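Local coordinates for protein DNA polymerase epsilon subunit 3 (Drosophila melanogaster, PDB 2BYK) that pairs with Chrac-16 as a histone-fold heterodimer that binds DNA and facilitates nucleosome sliding, and serves as an accessory component of DNA polymerase epsilon, at residues B[12-15]-B[16-19]; B[29-32]-B[33-36]; B[53-56]-B[57-60]; B[70-73]-B[74-78]. One frame throughout, in Å; residues are numbered along the deposited sequence.

The four contacts are local turns of one histone fold, met in chain order. Interactions 1 and 2 touch: Ile19 CG2 of the short first helix lies 3.3 Å from Val29 CG2 before the long helix 31-58. Interaction 2 opens that helix and interaction 3 closes it, with their centres about 35 Å apart. Interaction 4 ends the next helix, 66-75, and packs back on interaction 3, where Leu55 CD2 is 3.4 Å from Gln71 CB. Interactions 1 and 4 stay apart, about 14 Å between nearest atoms. The sulfate belongs to interaction 2. Interactions 1, 2 and 4 also meet the partner chain; interaction 3 does not.

Interaction 1. Residues B[12-15]-B[16-19]; sequences NAVI and GRLI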
ATOM      1  N   ASN B  12      -4.112  -0.191 -13.742  1.00 94.99           N
ATOM      2  CA  ASN B  12      -3.201  -0.820 -14.700  1.00 91.80           C
ATOM      3  C   ASN B  12      -2.291   0.277 -15.257  1.00 88.94           C
ATOM      4  O   ASN B  12      -1.113   0.048 -15.550  1.00 88.82           O
ATOM      5  CB  ASN B  12      -4.011  -1.473 -15.838  1.00 92.40           C
ATOM      6  CG  ASN B  12      -3.366  -2.748 -16.378  1.00 92.58           C
ATOM      7  OD1 ASN B  12      -4.002  -3.515 -17.106  1.00 92.44           O
ATOM      8  ND2 ASN B  12      -2.104  -2.976 -16.031  1.00 92.80           N
ATOM      9  N   ALA B  13      -2.852   1.477 -15.369  1.00 85.36           N
ATOM     10  CA  ALA B  13      -2.142   2.635 -15.902  1.00 81.43           C
ATOM     11  C   ALA B  13      -1.342   3.409 -14.857  1.00 77.67           C
ATOM     12  O   ALA B  13      -0.148   3.636 -15.027  1.00 76.55           O
ATOM     13  CB  ALA B  13      -3.143   3.570 -16.589  1.00 84.36           C
ATOM     14  N   VAL B  14      -2.018   3.825 -13.792  1.00 73.83           N
ATOM     15  CA  VAL B  14      -1.396   4.579 -12.709  1.00 70.31           C
ATOM     16  C   VAL B  14      -0.385   3.761 -11.875  1.00 69.42           C
ATOM     17  O   VAL B  14       0.492   4.323 -11.212  1.00 69.71           O
ATOM     18  CB  VAL B  14      -2.502   5.204 -11.798  1.00 68.39           C
ATOM     19  CG1 VAL B  14      -3.647   4.222 -11.608  1.00 68.70           C
ATOM     20  CG2 VAL B  14      -1.926   5.607 -10.460  1.00 66.82           C
ATOM     21  N   ILE B  15      -0.484   2.437 -11.916  1.00 67.37           N
ATOM     22  CA  ILE B  15       0.441   1.605 -11.159  1.00 65.28           C
ATOM     23  C   ILE B  15       1.720   1.391 -11.945  1.00 63.29           C
ATOM     24  O   ILE B  15       2.771   1.128 -11.371  1.00 64.40           O
ATOM     25  CB  ILE B  15      -0.198   0.241 -10.779  1.00 65.88           C
ATOM     26  CG1 ILE B  15      -1.206   0.459  -9.642  1.00 66.27           C
ATOM     27  CG2 ILE B  15       0.873  -0.756 -10.357  1.00 64.63           C
ATOM     28  CD1 ILE B  15      -1.768  -0.803  -9.047  1.00 67.81           C
ATOM     29  N   GLY B  16       1.632   1.513 -13.260  1.00 61.39           N
ATOM     30  CA  GLY B  16       2.812   1.349 -14.081  1.00 60.01           C
ATOM     31  C   GLY B  16       3.721   2.548 -13.899  1.00 59.73           C
ATOM     32  O   GLY B  16       4.944   2.436 -13.966  1.00 58.92           O
ATOM     33  N   ARG B  17       3.103   3.701 -13.662  1.00 60.41           N
ATOM     34  CA  ARG B  17       3.808   4.962 -13.453  1.00 61.61           C
ATOM     35  C   ARG B  17       4.427   4.958 -12.051  1.00 59.70           C
ATOM     36  O   ARG B  17       5.490   5.538 -11.816  1.00 58.88           O
ATOM     37  CB  ARG B  17       2.812   6.120 -13.595  1.00 66.28           C
ATOM     38  CG  ARG B  17       3.382   7.525 -13.402  1.00 74.09           C
ATOM     39  CD  ARG B  17       2.271   8.511 -13.029  1.00 78.24           C
ATOM     40  NE  ARG B  17       1.181   8.488 -14.006  1.00 84.54           N
ATOM     41  CZ  ARG B  17      -0.076   8.840 -13.741  1.00 87.03           C
ATOM     42  NH1 ARG B  17      -0.406   9.244 -12.517  1.00 88.76           N
ATOM     43  NH2 ARG B  17      -1.005   8.786 -14.695  1.00 86.59           N
ATOM     44  N   LEU B  18       3.734   4.303 -11.123  1.00 57.77           N
ATOM     45  CA  LEU B  18       4.196   4.174  -9.749  1.00 55.24           C
ATOM     46  C   LEU B  18       5.445   3.297  -9.727  1.00 54.72           C
ATOM     47  O   LEU B  18       6.429   3.616  -9.058  1.00 54.30           O
ATOM     48  CB  LEU B  18       3.094   3.551  -8.889  1.00 53.62           C
ATOM     49  CG  LEU B  18       2.290   4.491  -7.988  1.00 52.52           C
ATOM     50  CD1 LEU B  18       2.521   5.941  -8.376  1.00 51.69           C
ATOM     51  CD2 LEU B  18       0.827   4.117  -8.074  1.00 51.56           C
ATOM     52  N   ILE B  19       5.402   2.193 -10.468  1.00 54.02           N
ATOM     53  CA  ILE B  19       6.534   1.280 -10.555  1.00 54.18           C
ATOM     54  C   ILE B  19       7.724   1.906 -11.314  1.00 55.99           C
ATOM     55  O   ILE B  19       8.878   1.705 -10.934  1.00 56.37           O
ATOM     56  CB  ILE B  19       6.114  -0.051 -11.226  1.00 52.01           C
ATOM     57  CG1 ILE B  19       5.027  -0.725 -10.391  1.00 49.84           C
ATOM     58  CG2 ILE B  19       7.303  -0.981 -11.348  1.00 51.17           C
ATOM     59  CD1 ILE B  19       4.549  -2.022 -10.967  1.00 47.99           C
TER
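Ile19 N donates to Ile15 O at 3.0 Å, with an N-H...O angle of 158°. The donor is tilted from the carbonyl plane. One residue earlier, Leu18 N reaches Val14 O at 3.2 Å, above that carbonyl plane and with a more bent angle of 139°. Gly16 N makes a weak bond to Ala13 O.

The side chains of Leu18 and Ile19 fold over the same carbonyls. Ile19 CG1 sits 3.1 Å from Ile15 O, and Leu18 CD2 lies close to Val14 O. Packing follows one turn apart. Val14 and Leu18 lie side by side and point the same way, with Val14 CG2 3.9 Å from Leu18 CD2. Val14 CG2 is anti to the backbone N (chi1 of CG1 40°), which sets this methyl on the Leu18 side. Ile15 and Ile19 cross at a slant, and Ile15 CG2 meets Ile19 CD1 at 3.9 Å. Val14 CG2 also lies obliquely near the Arg17 guanidinium.

With an alanine in place of Leu18, CG and both methyls go, and Val14 CG2 would probably lose its apolar neighbour while Val14 O became less shielded.

Ile15 and Ile19 continue onto helix 31-58, Ile15 on Ala38 and Ala41, Ile19 on Arg34 and Ile37. Ile15, Leu18 and Ile19 also pack on apolar side chains of the partner chain. The chemistry is thus mainly apolar beyond the backbone bonds: this part of helix 14-22 offers greasy side chains both to the long helix and to the other subunit.

Interaction 2. Residues B[29-32]-B[33-36]; sequences VSKE and ARAA. With SO4 (sulfate ion), chain F.
Ala33 meets Val29 and Ser30 as helix 31-58 begins. Its CB comes 3.2 Å from Val29 CG1. Its backbone N donates to Ser30 OG at 3.2 Å with an angle of 158°, so Ser30 is the N-cap. Ser30 OG stands between its own backbone N and carbonyl carbon (chi1 62°), which turns the hydroxyl toward the first turn. The same oxygen donates to sulfate O2 at 3.1 Å. It thus accepts from the helix and gives to the anion. Glu32 CB lies 3.6 Å from that sulfate oxygen. The sulfate probably came from the crystallisation liquor, and residues of the partner chain bind it too.

Arg34 N makes an almost straight bond to Ser30 O, 3.1 Å and 176°, running nearly along the C=O axis. Its side chain crosses Val29 at a slant, with CG 3.3 Å from Val29 CG1. The chain bends at chi3, and Val29 O then lies over one face of the guanidinium, offset toward its rim. Lys31 CG is at the edge of the guanidinium, near its plane.

Ala35 N makes a weak bond to Glu32 O. Ala36 N donates to Glu32 O as well, at 3.2 Å, in a straighter bond.

Ala33 and Ala36 pack on an apolar and an aromatic side chain of the partner chain. Val29 joins a parallel beta ladder with a strand of that chain. A short strand before the long central helix, paired in parallel with a strand of the other subunit, is typical of the histone-fold dimer; Ser30 caps the helix here.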
ATOM      1  N   VAL B  29      10.489  -3.696 -15.736  1.00 58.29           N
ATOM      2  CA  VAL B  29       9.637  -4.664 -15.037  1.00 58.48           C
ATOM      3  C   VAL B  29       8.879  -5.486 -16.067  1.00 58.24           C
ATOM      4  O   VAL B  29       8.241  -4.930 -16.958  1.00 57.19           O
ATOM      5  CB  VAL B  29       8.584  -3.983 -14.132  1.00 59.04           C
ATOM      6  CG1 VAL B  29       8.070  -4.974 -13.092  1.00 57.48           C
ATOM      7  CG2 VAL B  29       9.172  -2.760 -13.474  1.00 61.19           C
ATOM      8  N   SER B  30       8.945  -6.807 -15.938  1.00 59.33           N
ATOM      9  CA  SER B  30       8.258  -7.698 -16.868  1.00 59.87           C
ATOM     10  C   SER B  30       6.747  -7.580 -16.733  1.00 61.12           C
ATOM     11  O   SER B  30       6.224  -7.215 -15.675  1.00 60.18           O
ATOM     12  CB  SER B  30       8.691  -9.154 -16.644  1.00 58.61           C
ATOM     13  OG  SER B  30       8.367  -9.612 -15.344  1.00 56.91           O
ATOM     14  N   LYS B  31       6.055  -7.883 -17.825  1.00 63.54           N
ATOM     15  CA  LYS B  31       4.603  -7.822 -17.865  1.00 66.12           C
ATOM     16  C   LYS B  31       4.057  -8.645 -16.710  1.00 65.73           C
ATOM     17  O   LYS B  31       2.971  -8.397 -16.201  1.00 65.61           O
ATOM     18  CB  LYS B  31       4.104  -8.367 -19.211  1.00 69.12           C
ATOM     19  CG  LYS B  31       4.882  -7.781 -20.401  1.00 76.29           C
ATOM     20  CD  LYS B  31       4.117  -7.844 -21.731  1.00 80.62           C
ATOM     21  CE  LYS B  31       4.802  -6.968 -22.797  1.00 82.96           C
ATOM     22  NZ  LYS B  31       3.976  -6.777 -24.033  1.00 84.88           N
ATOM     23  N   GLU B  32       4.854  -9.612 -16.281  1.00 66.01           N
ATOM     24  CA  GLU B  32       4.491 -10.507 -15.198  1.00 66.66           C
ATOM     25  C   GLU B  32       4.616  -9.860 -13.811  1.00 65.03           C
ATOM     26  O   GLU B  32       3.699  -9.946 -12.986  1.00 63.22           O
ATOM     27  CB  GLU B  32       5.379 -11.751 -15.287  1.00 71.79           C
ATOM     28  CG  GLU B  32       4.864 -12.960 -14.539  1.00 78.21           C
ATOM     29  CD  GLU B  32       3.434 -13.270 -14.911  1.00 81.91           C
ATOM     30  OE1 GLU B  32       2.527 -12.551 -14.435  1.00 85.15           O
ATOM     31  OE2 GLU B  32       3.216 -14.220 -15.693  1.00 84.35           O
ATOM     32  N   ALA B  33       5.757  -9.218 -13.564  1.00 63.96           N
ATOM     33  CA  ALA B  33       6.031  -8.569 -12.284  1.00 62.72           C
ATOM     34  C   ALA B  33       5.047  -7.446 -12.010  1.00 62.18           C
ATOM     35  O   ALA B  33       4.536  -7.313 -10.896  1.00 62.14           O
ATOM     36  CB  ALA B  33       7.463  -8.031 -12.260  1.00 62.13           C
ATOM     37  N   ARG B  34       4.782  -6.635 -13.028  1.00 61.09           N
ATOM     38  CA  ARG B  34       3.848  -5.535 -12.869  1.00 60.92           C
ATOM     39  C   ARG B  34       2.447  -6.027 -12.513  1.00 57.95           C
ATOM     40  O   ARG B  34       1.709  -5.359 -11.792  1.00 57.24           O
ATOM     41  CB  ARG B  34       3.841  -4.692 -14.140  1.00 65.14           C
ATOM     42  CG  ARG B  34       5.206  -4.072 -14.391  1.00 74.29           C
ATOM     43  CD  ARG B  34       5.219  -3.060 -15.526  1.00 82.13           C
ATOM     44  NE  ARG B  34       5.096  -3.689 -16.842  1.00 88.86           N
ATOM     45  CZ  ARG B  34       5.214  -3.039 -18.001  1.00 92.65           C
ATOM     46  NH1 ARG B  34       5.462  -1.727 -18.018  1.00 94.27           N
ATOM     47  NH2 ARG B  34       5.080  -3.703 -19.147  1.00 94.19           N
ATOM     48  N   ALA B  35       2.097  -7.214 -13.001  1.00 55.39           N
ATOM     49  CA  ALA B  35       0.792  -7.807 -12.728  1.00 51.83           C
ATOM     50  C   ALA B  35       0.709  -8.160 -11.261  1.00 49.90           C
ATOM     51  O   ALA B  35      -0.290  -7.868 -10.600  1.00 50.53           O
ATOM     52  CB  ALA B  35       0.604  -9.045 -13.560  1.00 52.52           C
ATOM     53  N   ALA B  36       1.761  -8.800 -10.761  1.00 46.69           N
ATOM     54  CA  ALA B  36       1.825  -9.190  -9.361  1.00 45.47           C
ATOM     55  C   ALA B  36       1.729  -7.953  -8.478  1.00 45.84           C
ATOM     56  O   ALA B  36       0.907  -7.896  -7.568  1.00 47.19           O
ATOM     57  CB  ALA B  36       3.115  -9.927  -9.084  1.00 44.88           C
TER
HETATM   58  S   SO4 F3100       8.997 -13.337 -15.792  1.00 65.02           S
HETATM   59  O1  SO4 F3100       8.626 -12.442 -16.892  1.00 68.21           O
HETATM   60  O2  SO4 F3100       8.796 -12.602 -14.537  1.00 68.02           O
HETATM   61  O3  SO4 F3100       8.138 -14.549 -15.792  1.00 66.79           O
HETATM   62  O4  SO4 F3100      10.419 -13.707 -15.950  1.00 67.76           O

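Interaction 3. Residues B[53-56]-B[57-60]; sequences TALA and HKQN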
ATOM      1  N   THR B  53     -10.349  -1.439  10.276  1.00 59.18           N
ATOM      2  CA  THR B  53     -11.726  -1.656  10.702  1.00 60.14           C
ATOM      3  C   THR B  53     -11.698  -2.370  12.049  1.00 61.20           C
ATOM      4  O   THR B  53     -12.457  -2.037  12.962  1.00 60.88           O
ATOM      5  CB  THR B  53     -12.493  -2.548   9.702  1.00 59.63           C
ATOM      6  OG1 THR B  53     -12.597  -1.877   8.443  1.00 61.84           O
ATOM      7  CG2 THR B  53     -13.888  -2.850  10.214  1.00 59.45           C
ATOM      8  N   ALA B  54     -10.813  -3.356  12.156  1.00 61.91           N
ATOM      9  CA  ALA B  54     -10.655  -4.131  13.377  1.00 62.28           C
ATOM     10  C   ALA B  54     -10.245  -3.227  14.532  1.00 64.04           C
ATOM     11  O   ALA B  54     -10.894  -3.220  15.575  1.00 64.76           O
ATOM     12  CB  ALA B  54      -9.616  -5.205  13.167  1.00 62.26           C
ATOM     13  N   LEU B  55      -9.170  -2.463  14.330  1.00 66.01           N
ATOM     14  CA  LEU B  55      -8.637  -1.539  15.335  1.00 66.76           C
ATOM     15  C   LEU B  55      -9.677  -0.518  15.789  1.00 68.06           C
ATOM     16  O   LEU B  55      -9.707  -0.110  16.951  1.00 66.76           O
ATOM     17  CB  LEU B  55      -7.417  -0.815  14.767  1.00 66.05           C
ATOM     18  CG  LEU B  55      -6.717   0.179  15.687  1.00 65.55           C
ATOM     19  CD1 LEU B  55      -6.267  -0.515  16.962  1.00 65.77           C
ATOM     20  CD2 LEU B  55      -5.535   0.770  14.954  1.00 65.93           C
ATOM     21  N   ALA B  56     -10.526  -0.108  14.858  1.00 71.01           N
ATOM     22  CA  ALA B  56     -11.577   0.849  15.148  1.00 74.57           C
ATOM     23  C   ALA B  56     -12.624   0.262  16.102  1.00 77.92           C
ATOM     24  O   ALA B  56     -13.247   0.995  16.860  1.00 77.59           O
ATOM     25  CB  ALA B  56     -12.234   1.298  13.851  1.00 72.84           C
ATOM     26  N   HIS B  57     -12.825  -1.054  16.068  1.00 82.68           N
ATOM     27  CA  HIS B  57     -13.801  -1.679  16.960  1.00 87.12           C
ATOM     28  C   HIS B  57     -13.176  -2.005  18.312  1.00 89.39           C
ATOM     29  O   HIS B  57     -13.885  -2.086  19.312  1.00 89.84           O
ATOM     30  CB  HIS B  57     -14.395  -2.953  16.337  1.00 89.17           C
ATOM     31  CG  HIS B  57     -15.386  -3.660  17.220  1.00 92.95           C
ATOM     32  ND1 HIS B  57     -15.007  -4.497  18.251  1.00 94.04           N
ATOM     33  CD2 HIS B  57     -16.741  -3.650  17.228  1.00 93.70           C
ATOM     34  CE1 HIS B  57     -16.084  -4.971  18.853  1.00 94.39           C
ATOM     35  NE2 HIS B  57     -17.150  -4.473  18.251  1.00 94.53           N
ATOM     36  N   LYS B  58     -11.854  -2.186  18.342  1.00 92.35           N
ATOM     37  CA  LYS B  58     -11.141  -2.492  19.590  1.00 94.67           C
ATOM     38  C   LYS B  58     -11.207  -1.274  20.510  1.00 95.36           C
ATOM     39  O   LYS B  58     -10.998  -1.375  21.721  1.00 96.13           O
ATOM     40  CB  LYS B  58      -9.669  -2.844  19.313  1.00 95.82           C
ATOM     41  CG  LYS B  58      -8.888  -3.298  20.556  1.00 97.83           C
ATOM     42  CD  LYS B  58      -7.393  -3.522  20.282  1.00 99.26           C
ATOM     43  CE  LYS B  58      -6.654  -2.208  20.016  1.00100.55           C
ATOM     44  NZ  LYS B  58      -5.182  -2.395  19.836  1.00100.80           N
ATOM     45  N   GLN B  59     -11.494  -0.122  19.910  1.00 95.60           N
ATOM     46  CA  GLN B  59     -11.617   1.138  20.629  1.00 95.81           C
ATOM     47  C   GLN B  59     -13.089   1.497  20.486  1.00 96.08           C
ATOM     48  O   GLN B  59     -13.510   2.632  20.716  1.00 94.80           O
ATOM     49  CB  GLN B  59     -10.718   2.176  19.966  1.00 96.04           C
ATOM     50  CG  GLN B  59      -9.301   1.653  19.770  1.00 97.90           C
ATOM     51  CD  GLN B  59      -8.399   2.622  19.043  1.00 98.69           C
ATOM     52  OE1 GLN B  59      -8.634   2.954  17.878  1.00 99.22           O
ATOM     53  NE2 GLN B  59      -7.355   3.083  19.726  1.00 98.42           N
ATOM     54  N   ASN B  60     -13.840   0.462  20.112  1.00 97.71           N
ATOM     55  CA  ASN B  60     -15.284   0.452  19.861  1.00 99.64           C
ATOM     56  C   ASN B  60     -15.985   1.718  19.355  1.00 99.58           C
ATOM     57  O   ASN B  60     -17.148   1.969  19.698  1.00 99.57           O
ATOM     58  CB  ASN B  60     -16.042  -0.136  21.078  1.00101.13           C
ATOM     59  CG  ASN B  60     -16.317   0.885  22.177  1.00102.29           C
ATOM     60  OD1 ASN B  60     -15.402   1.538  22.686  1.00102.29           O
ATOM     61  ND2 ASN B  60     -17.590   1.011  22.560  1.00102.29           N
TER
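The last turn of the long central helix 31-58 runs out here, where Leu55 meets Lys58 and Gln59. Ala54 O holds two donors: Lys58 N at 3.1 Å, in the carbonyl plane, and His57 N at 2.9 Å, well above it. His57 N also makes a weak bond to Thr53 O. Leu55 O receives weak bonds from Lys58 N and Gln59 N, at 3.3 Å and 3.5 Å. Bonds to residues three and four back thus mix as the helix ends.

In the histone fold, this end leads by a loop into helix 66-75. Leu55 packs there on Gln71 and Thr72, while Ala56 touches Asp68. No other chain of the assembly reaches this turn.

Leu55 CG is anti to the backbone N (chi1 -179°), and its CD1 meets the bent Lys58 chain, 3.5 Å from CE. The two side chains cross at a slant. Lys58 NZ also comes near that methyl, 3.6 Å from Leu55 CD1. Gln59 crosses Leu55 at a slant too, its CG 3.3 Å from Leu55 O. A glycine in place of Gln59 would probably uncover Leu55 O, which Gln59 CG now covers, and leave the leucine without its neighbour on that side.

Interaction 4. Residues B[70-73]-B[74-78]; sequences LQTL and TELDF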
ATOM      1  N   LEU B  70      -3.582   5.151  10.422  1.00 58.89           N
ATOM      2  CA  LEU B  70      -2.193   5.478  10.699  1.00 58.15           C
ATOM      3  C   LEU B  70      -1.625   4.499  11.720  1.00 58.47           C
ATOM      4  O   LEU B  70      -0.455   4.132  11.646  1.00 58.44           O
ATOM      5  CB  LEU B  70      -2.067   6.928  11.194  1.00 56.65           C
ATOM      6  CG  LEU B  70      -2.241   8.001  10.107  1.00 55.29           C
ATOM      7  CD1 LEU B  70      -2.096   9.382  10.712  1.00 54.34           C
ATOM      8  CD2 LEU B  70      -1.210   7.795   8.999  1.00 53.47           C
ATOM      9  N   GLN B  71      -2.465   4.064  12.657  1.00 59.68           N
ATOM     10  CA  GLN B  71      -2.045   3.109  13.687  1.00 60.42           C
ATOM     11  C   GLN B  71      -1.943   1.685  13.141  1.00 59.70           C
ATOM     12  O   GLN B  71      -1.056   0.935  13.529  1.00 60.13           O
ATOM     13  CB  GLN B  71      -3.018   3.127  14.866  1.00 61.96           C
ATOM     14  CG  GLN B  71      -3.033   4.430  15.637  1.00 65.17           C
ATOM     15  CD  GLN B  71      -4.079   4.447  16.741  1.00 68.32           C
ATOM     16  OE1 GLN B  71      -5.264   4.181  16.498  1.00 71.34           O
ATOM     17  NE2 GLN B  71      -3.649   4.773  17.959  1.00 69.05           N
ATOM     18  N   THR B  72      -2.859   1.311  12.254  1.00 58.43           N
ATOM     19  CA  THR B  72      -2.836  -0.018  11.657  1.00 57.17           C
ATOM     20  C   THR B  72      -1.603  -0.174  10.765  1.00 58.05           C
ATOM     21  O   THR B  72      -1.043  -1.260  10.654  1.00 59.00           O
ATOM     22  CB  THR B  72      -4.103  -0.268  10.828  1.00 55.22           C
ATOM     23  OG1 THR B  72      -5.234  -0.293  11.702  1.00 53.82           O
ATOM     24  CG2 THR B  72      -4.014  -1.584  10.091  1.00 54.33           C
ATOM     25  N   LEU B  73      -1.173   0.912  10.134  1.00 59.06           N
ATOM     26  CA  LEU B  73       0.000   0.853   9.275  1.00 59.90           C
ATOM     27  C   LEU B  73       1.260   0.641  10.098  1.00 62.73           C
ATOM     28  O   LEU B  73       2.104  -0.171   9.721  1.00 63.44           O
ATOM     29  CB  LEU B  73       0.146   2.130   8.439  1.00 56.77           C
ATOM     30  CG  LEU B  73      -0.780   2.331   7.240  1.00 54.86           C
ATOM     31  CD1 LEU B  73      -0.446   3.642   6.578  1.00 54.61           C
ATOM     32  CD2 LEU B  73      -0.615   1.197   6.247  1.00 54.64           C
ATOM     33  N   THR B  74       1.400   1.362  11.212  1.00 65.54           N
ATOM     34  CA  THR B  74       2.598   1.207  12.048  1.00 69.43           C
ATOM     35  C   THR B  74       2.564  -0.185  12.652  1.00 70.14           C
ATOM     36  O   THR B  74       3.593  -0.798  12.918  1.00 70.27           O
ATOM     37  CB  THR B  74       2.665   2.244  13.212  1.00 70.08           C
ATOM     38  OG1 THR B  74       1.721   1.898  14.230  1.00 72.64           O
ATOM     39  CG2 THR B  74       2.350   3.641  12.712  1.00 72.06           C
ATOM     40  N   GLU B  75       1.347  -0.674  12.836  1.00 72.61           N
ATOM     41  CA  GLU B  75       1.071  -1.979  13.411  1.00 74.59           C
ATOM     42  C   GLU B  75       1.373  -3.120  12.440  1.00 73.88           C
ATOM     43  O   GLU B  75       1.716  -4.226  12.856  1.00 73.69           O
ATOM     44  CB  GLU B  75      -0.396  -1.993  13.834  1.00 79.13           C
ATOM     45  CG  GLU B  75      -0.943  -3.280  14.391  1.00 87.25           C
ATOM     46  CD  GLU B  75      -2.360  -3.085  14.920  1.00 92.83           C
ATOM     47  OE1 GLU B  75      -2.506  -2.476  16.010  1.00 95.62           O
ATOM     48  OE2 GLU B  75      -3.326  -3.518  14.238  1.00 94.88           O
ATOM     49  N   LEU B  76       1.246  -2.854  11.144  1.00 72.39           N
ATOM     50  CA  LEU B  76       1.517  -3.872  10.142  1.00 70.78           C
ATOM     51  C   LEU B  76       2.975  -3.808   9.685  1.00 72.18           C
ATOM     52  O   LEU B  76       3.359  -4.477   8.722  1.00 73.25           O
ATOM     53  CB  LEU B  76       0.572  -3.704   8.949  1.00 67.43           C
ATOM     54  CG  LEU B  76      -0.893  -4.028   9.231  1.00 64.52           C
ATOM     55  CD1 LEU B  76      -1.733  -3.698   8.017  1.00 64.08           C
ATOM     56  CD2 LEU B  76      -1.028  -5.494   9.596  1.00 62.67           C
ATOM     57  N   ASP B  77       3.774  -3.005  10.388  1.00 73.04           N
ATOM     58  CA  ASP B  77       5.201  -2.827  10.098  1.00 74.82           C
ATOM     59  C   ASP B  77       5.532  -1.873   8.968  1.00 74.50           C
ATOM     60  O   ASP B  77       6.661  -1.835   8.473  1.00 73.82           O
ATOM     61  CB  ASP B  77       5.868  -4.170   9.828  1.00 78.71           C
ATOM     62  CG  ASP B  77       6.527  -4.735  11.059  1.00 83.10           C
ATOM     63  OD1 ASP B  77       5.840  -4.837  12.103  1.00 85.17           O
ATOM     64  OD2 ASP B  77       7.731  -5.073  10.983  1.00 85.58           O
ATOM     65  N   PHE B  78       4.538  -1.104   8.554  1.00 74.03           N
ATOM     66  CA  PHE B  78       4.740  -0.127   7.507  1.00 74.11           C
ATOM     67  C   PHE B  78       4.736   1.204   8.223  1.00 74.85           C
ATOM     68  O   PHE B  78       3.898   2.060   7.946  1.00 75.09           O
ATOM     69  CB  PHE B  78       3.598  -0.167   6.496  1.00 72.90           C
ATOM     70  CG  PHE B  78       3.508  -1.450   5.740  1.00 71.61           C
ATOM     71  CD1 PHE B  78       2.388  -2.263   5.859  1.00 71.52           C
ATOM     72  CD2 PHE B  78       4.544  -1.850   4.907  1.00 71.64           C
ATOM     73  CE1 PHE B  78       2.300  -3.456   5.158  1.00 72.82           C
ATOM     74  CE2 PHE B  78       4.468  -3.041   4.199  1.00 72.33           C
ATOM     75  CZ  PHE B  78       3.345  -3.848   4.325  1.00 72.81           C
TER
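Thr72 and Leu76 lie side by side, pointing the same way, Thr72 CG2 being 3.7 Å from Leu76 CD1; Thr72 is buried. Leu73 CD2 adds a looser touch to Phe78 CB at 4.4 Å. Leu73 and the Phe78 ring both pack on Phe44 of helix 31-58, the ring edge-to-face. Thr72 OG1 bonds to Asp68 O. Leu70 and Leu73 also meet apolar side chains of the partner chain.

A Schellman motif ends helix 66-75 here. Phe78 N donates to Leu73 O at 2.9 Å with an angle of 143°, and Asp77 N makes a weak bond to Thr74 O at 3.4 Å. Asp77, with positive phi (80°), is the C-prime residue that turns the chain. Leu76 N bonds weakly to both Thr72 O and Leu73 O.

The solvent side is looser: Gln71, Glu75 and Asp77 are exposed. Gln71 O still accepts twice from the same face of its plane: Thr74 OG1 at 3.0 Å and Glu75 N at 3.0 Å. Thr74 OG1 stands between its backbone N and carbonyl carbon (chi1 74°), which brings the hydroxyl back to Gln71 O, while Thr74 CG2 lies near Leu70 O.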